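Local coordinates for WYL1 (Ruminococcus sp., PDB 6OAW), which probably modulates the RNA-targeting activity of a Type VI-D CRISPR-Cas effector as an accessory protein containing a WYL domain, at residues Ala173-Asp177 with Cys178-Arg182; Leu297-Pro300 with Arg301-Ser304. One frame throughout, in Å; residues are numbered along the deposited sequence.

Contact 1: residues Ala173-Asp177 with Cys178-Arg182; sequences ALLSD and CERER
Ser176 and Glu179 exchange hydrogen bonds in a capping box at the start of helix 177-184. As N-cap, Ser176 takes the Glu179 N-H on its OG (N to OG 3.2 Å); chi1 of 75° sets that oxygen between its own N and carbonyl carbon, facing the first turn. In return, Glu179 OE1 accepts Ser176 N on its anti lone pair (3.0 Å, N-H...O 157°). Ser176 OG gives a further hydrogen bond to Glu179 OE1 (3.2 Å) from above the carboxylate plane, so two donors fix that oxygen.

The charged pair is Asp177 and Arg180, which point the same way side by side. Arg180 NH1 and NH2 both grip Asp177 OD1, each at 2.9 Å, with carboxylate and guanidinium planes 88° apart. NH1 also reaches Leu175 O (2.9 Å), which lies in the guanidinium plane.

The apolar part of the contact is Leu175 CB against Arg180 CG, 3.6 Å apart.

Beyond the turn, Asp39 of helix 30-44 forms a salt bridge with Arg180 NE, and Val35 touches the same side chain. On the sheet side, Asn237 of strand 237-243 bonds Glu181 OE1 and Cys178 O, and Ser230 of strand 219-230 touches Cys178.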
loop_
_atom_site.group_PDB
_atom_site.type_symbol
_atom_site.label_atom_id
_atom_site.label_comp_id
_atom_site.label_asym_id
_atom_site.label_seq_id
_atom_site.Cartn_x
_atom_site.Cartn_y
_atom_site.Cartn_z
ATOM N N ALA B 173 7.558 -6.921 -4.383
ATOM C CA ALA B 173 7.770 -5.902 -3.330
ATOM C C ALA B 173 6.654 -4.865 -3.280
ATOM O O ALA B 173 6.591 -4.187 -2.232
ATOM C CB ALA B 173 9.086 -5.208 -3.530
ATOM N N LEU B 174 5.858 -4.702 -4.345
ATOM C CA LEU B 174 4.786 -3.666 -4.427
ATOM C C LEU B 174 3.448 -4.234 -3.936
ATOM O O LEU B 174 2.501 -3.455 -3.703
ATOM C CB LEU B 174 4.673 -3.137 -5.873
ATOM C CG LEU B 174 5.865 -2.290 -6.354
ATOM C CD1 LEU B 174 5.721 -1.899 -7.819
ATOM C CD2 LEU B 174 6.095 -1.058 -5.487
ATOM N N LEU B 175 3.329 -5.550 -3.841
ATOM C CA LEU B 175 2.068 -6.208 -3.425
ATOM C C LEU B 175 1.754 -5.838 -1.976
ATOM O O LEU B 175 2.716 -5.582 -1.194
ATOM C CB LEU B 175 2.220 -7.722 -3.545
ATOM C CG LEU B 175 2.366 -8.251 -4.961
ATOM C CD1 LEU B 175 2.677 -9.741 -4.928
ATOM C CD2 LEU B 175 1.094 -7.973 -5.760
ATOM N N SER B 176 0.481 -5.914 -1.602
ATOM C CA SER B 176 0.049 -5.761 -0.182
ATOM C C SER B 176 0.663 -6.879 0.679
ATOM O O SER B 176 1.037 -7.937 0.121
ATOM C CB SER B 176 -1.451 -5.763 -0.104
ATOM O OG SER B 176 -1.942 -7.083 -0.292
ATOM N N ASP B 177 0.726 -6.685 1.998
ATOM C CA ASP B 177 1.218 -7.716 2.941
ATOM C C ASP B 177 0.499 -9.045 2.681
ATOM O O ASP B 177 1.201 -10.058 2.528
ATOM C CB ASP B 177 1.112 -7.235 4.402
ATOM C CG ASP B 177 2.035 -6.058 4.729
ATOM O OD1 ASP B 177 2.822 -5.659 3.853
ATOM O OD2 ASP B 177 1.954 -5.517 5.852
ATOM N N CYS B 178 -0.835 -9.051 2.588
ATOM C CA CYS B 178 -1.634 -10.290 2.453
ATOM C C CYS B 178 -1.355 -10.938 1.101
ATOM O O CYS B 178 -1.325 -12.203 1.046
ATOM C CB CYS B 178 -3.124 -10.085 2.729
ATOM S SG CYS B 178 -4.076 -9.171 1.480
ATOM N N GLU B 179 -1.124 -10.148 0.052
ATOM C CA GLU B 179 -0.782 -10.738 -1.266
ATOM C C GLU B 179 0.582 -11.414 -1.162
ATOM O O GLU B 179 0.683 -12.555 -1.595
ATOM C CB GLU B 179 -0.823 -9.702 -2.390
ATOM C CG GLU B 179 -2.233 -9.442 -2.910
ATOM C CD GLU B 179 -2.350 -8.152 -3.710
ATOM O OE1 GLU B 179 -1.579 -7.183 -3.450
ATOM O OE2 GLU B 179 -3.179 -8.128 -4.634
ATOM N N ARG B 180 1.579 -10.747 -0.583
ATOM C CA ARG B 180 2.945 -11.322 -0.512
ATOM C C ARG B 180 2.881 -12.616 0.290
ATOM O O ARG B 180 3.531 -13.585 -0.120
ATOM C CB ARG B 180 3.961 -10.333 0.063
ATOM C CG ARG B 180 4.157 -9.122 -0.836
ATOM C CD ARG B 180 5.311 -8.237 -0.455
ATOM N NE ARG B 180 5.488 -8.088 0.980
ATOM C CZ ARG B 180 4.872 -7.203 1.769
ATOM N NH1 ARG B 180 3.980 -6.355 1.282
ATOM N NH2 ARG B 180 5.135 -7.205 3.064
ATOM N N GLU B 181 2.064 -12.633 1.337
ATOM C CA GLU B 181 1.940 -13.802 2.239
ATOM C C GLU B 181 1.356 -14.995 1.469
ATOM O O GLU B 181 1.775 -16.137 1.731
ATOM C CB GLU B 181 1.109 -13.414 3.463
ATOM C CG GLU B 181 1.187 -14.448 4.559
ATOM C CD GLU B 181 0.126 -14.308 5.632
ATOM O OE1 GLU B 181 -1.101 -14.335 5.290
ATOM O OE2 GLU B 181 0.537 -14.137 6.786
ATOM N N ARG B 182 0.460 -14.755 0.512
ATOM C CA ARG B 182 -0.195 -15.869 -0.231
ATOM C C ARG B 182 0.805 -16.478 -1.208
ATOM O O ARG B 182 0.746 -17.678 -1.412
ATOM C CB ARG B 182 -1.482 -15.421 -0.922
ATOM C CG ARG B 182 -2.528 -14.891 0.043
ATOM C CD ARG B 182 -3.929 -15.098 -0.485
ATOM N NE ARG B 182 -4.271 -14.147 -1.535
ATOM C CZ ARG B 182 -4.578 -12.864 -1.332
ATOM N NH1 ARG B 182 -4.570 -12.365 -0.115
ATOM N NH2 ARG B 182 -4.866 -12.077 -2.348
#

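Contact 2: residues Leu297-Pro300 with Arg301-Ser304; sequences LSDP and RFGS
An Asx motif turns the chain just after helix 287-298, with Asp299 bonding to residues Arg301, Phe302 and Gly303. At Asp299 the backbone has already left the helical conformation, and its CG stands anti to the backbone N (chi1 -163°), which carries the carboxylate round to the turn ahead. OD1 receives the Phe302 N-H at 3.0 Å in an almost straight bond (172°), although the donor approaches from well above the carboxylate plane. Arg301 N makes a weak second bond to the same OD1 at 3.3 Å. The motif is completed through the backbone, where Gly303 N donates to Asp299 O at 3.0 Å; side-chain and main-chain oxygens of one residue thus collect three successive amides.

Asp299 OD2 takes another route, lying at the edge of the Phe302 ring, near its plane, 4.1 Å from CD2. Carboxylate and ring are steeply inclined, 73° apart. The Arg301 side chain, fully stretched out, runs past one face of that ring, its CD 3.6 Å above the plane and offset toward the rim. Farther out, Gln352 and Tyr355 of helix 350-357 touch Phe302, while Pro300 packs on Val229 and Tyr238 of the antiparallel sheet and its O accepts from Ser256 OG.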
loop_
_atom_site.group_PDB
_atom_site.type_symbol
_atom_site.label_atom_id
_atom_site.label_comp_id
_atom_site.label_asym_id
_atom_site.label_seq_id
_atom_site.Cartn_x
_atom_site.Cartn_y
_atom_site.Cartn_z
ATOM N N LEU B 297 -16.035 -14.844 8.648
ATOM C CA LEU B 297 -15.769 -14.269 7.298
ATOM C C LEU B 297 -15.693 -12.740 7.397
ATOM O O LEU B 297 -14.860 -12.159 6.695
ATOM C CB LEU B 297 -16.870 -14.662 6.301
ATOM C CG LEU B 297 -16.961 -16.134 5.884
ATOM C CD1 LEU B 297 -17.995 -16.286 4.758
ATOM C CD2 LEU B 297 -15.602 -16.697 5.455
ATOM N N SER B 298 -16.546 -12.097 8.196
ATOM C CA SER B 298 -16.611 -10.614 8.226
ATOM C C SER B 298 -15.571 -10.066 9.212
ATOM O O SER B 298 -15.019 -8.988 8.908
ATOM C CB SER B 298 -17.982 -10.124 8.508
ATOM O OG SER B 298 -18.560 -10.857 9.569
ATOM N N ASP B 299 -15.262 -10.795 10.296
ATOM C CA ASP B 299 -14.114 -10.454 11.190
ATOM C C ASP B 299 -13.253 -11.689 11.475
ATOM O O ASP B 299 -13.440 -12.404 12.447
ATOM C CB ASP B 299 -14.581 -9.742 12.462
ATOM C CG ASP B 299 -13.410 -9.046 13.140
ATOM O OD1 ASP B 299 -12.254 -9.513 12.965
ATOM O OD2 ASP B 299 -13.630 -7.996 13.758
ATOM N N PRO B 300 -12.270 -12.012 10.623
ATOM C CA PRO B 300 -11.493 -13.229 10.816
ATOM C C PRO B 300 -10.397 -13.133 11.871
ATOM O O PRO B 300 -9.815 -14.166 12.126
ATOM C CB PRO B 300 -10.819 -13.459 9.458
ATOM C CG PRO B 300 -10.680 -12.048 8.905
ATOM C CD PRO B 300 -11.913 -11.309 9.382
ATOM N N ARG B 301 -10.122 -11.943 12.411
ATOM C CA ARG B 301 -9.154 -11.824 13.529
ATOM C C ARG B 301 -9.864 -11.957 14.868
ATOM O O ARG B 301 -9.367 -12.690 15.697
ATOM C CB ARG B 301 -8.377 -10.511 13.554
ATOM C CG ARG B 301 -7.164 -10.608 14.468
ATOM C CD ARG B 301 -6.320 -9.350 14.572
ATOM N NE ARG B 301 -5.347 -9.463 15.663
ATOM C CZ ARG B 301 -4.533 -8.491 16.076
ATOM N NH1 ARG B 301 -4.576 -7.297 15.509
ATOM N NH2 ARG B 301 -3.683 -8.723 17.062
ATOM N N PHE B 302 -10.920 -11.191 15.092
ATOM C CA PHE B 302 -11.557 -11.039 16.428
ATOM C C PHE B 302 -12.866 -11.829 16.521
ATOM O O PHE B 302 -13.297 -12.087 17.610
ATOM C CB PHE B 302 -11.788 -9.565 16.771
ATOM C CG PHE B 302 -10.508 -8.780 16.876
ATOM C CD1 PHE B 302 -9.522 -9.155 17.772
ATOM C CD2 PHE B 302 -10.271 -7.704 16.041
ATOM C CE1 PHE B 302 -8.329 -8.457 17.849
ATOM C CE2 PHE B 302 -9.084 -6.995 16.127
ATOM C CZ PHE B 302 -8.114 -7.371 17.029
ATOM N N GLY B 303 -13.464 -12.244 15.414
ATOM C CA GLY B 303 -14.676 -13.089 15.455
ATOM C C GLY B 303 -14.496 -14.343 16.303
ATOM O O GLY B 303 -15.498 -14.749 16.933
ATOM N N SER B 304 -13.276 -14.901 16.346
ATOM C CA SER B 304 -12.873 -16.159 17.038
ATOM C C SER B 304 -12.974 -16.051 18.571
ATOM O O SER B 304 -13.172 -17.099 19.218
ATOM C CB SER B 304 -11.470 -16.557 16.630
ATOM O OG SER B 304 -11.347 -17.973 16.630
#

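In the fold
Contact 1 and contact 2 are two short-range turns in series along the chain, their centres 20 Å apart and their nearest atoms about 10 Å apart, so they do not touch. What joins them is the antiparallel pair of strands 219-230 and 237-243: residues 173-182 reach it at Ser230 and Asn237, residues 297-304 at the adjoining Val229 and Tyr238. Contact 1 lies before this sheet in sequence and also meets helix 30-44, whereas contact 2 follows it and meets helix 350-357. The start of helix 177-184 and the exit of helix 287-298 thus both meet the same end of this strand pair. Neither turn is touched by the second protein chain of the assembly.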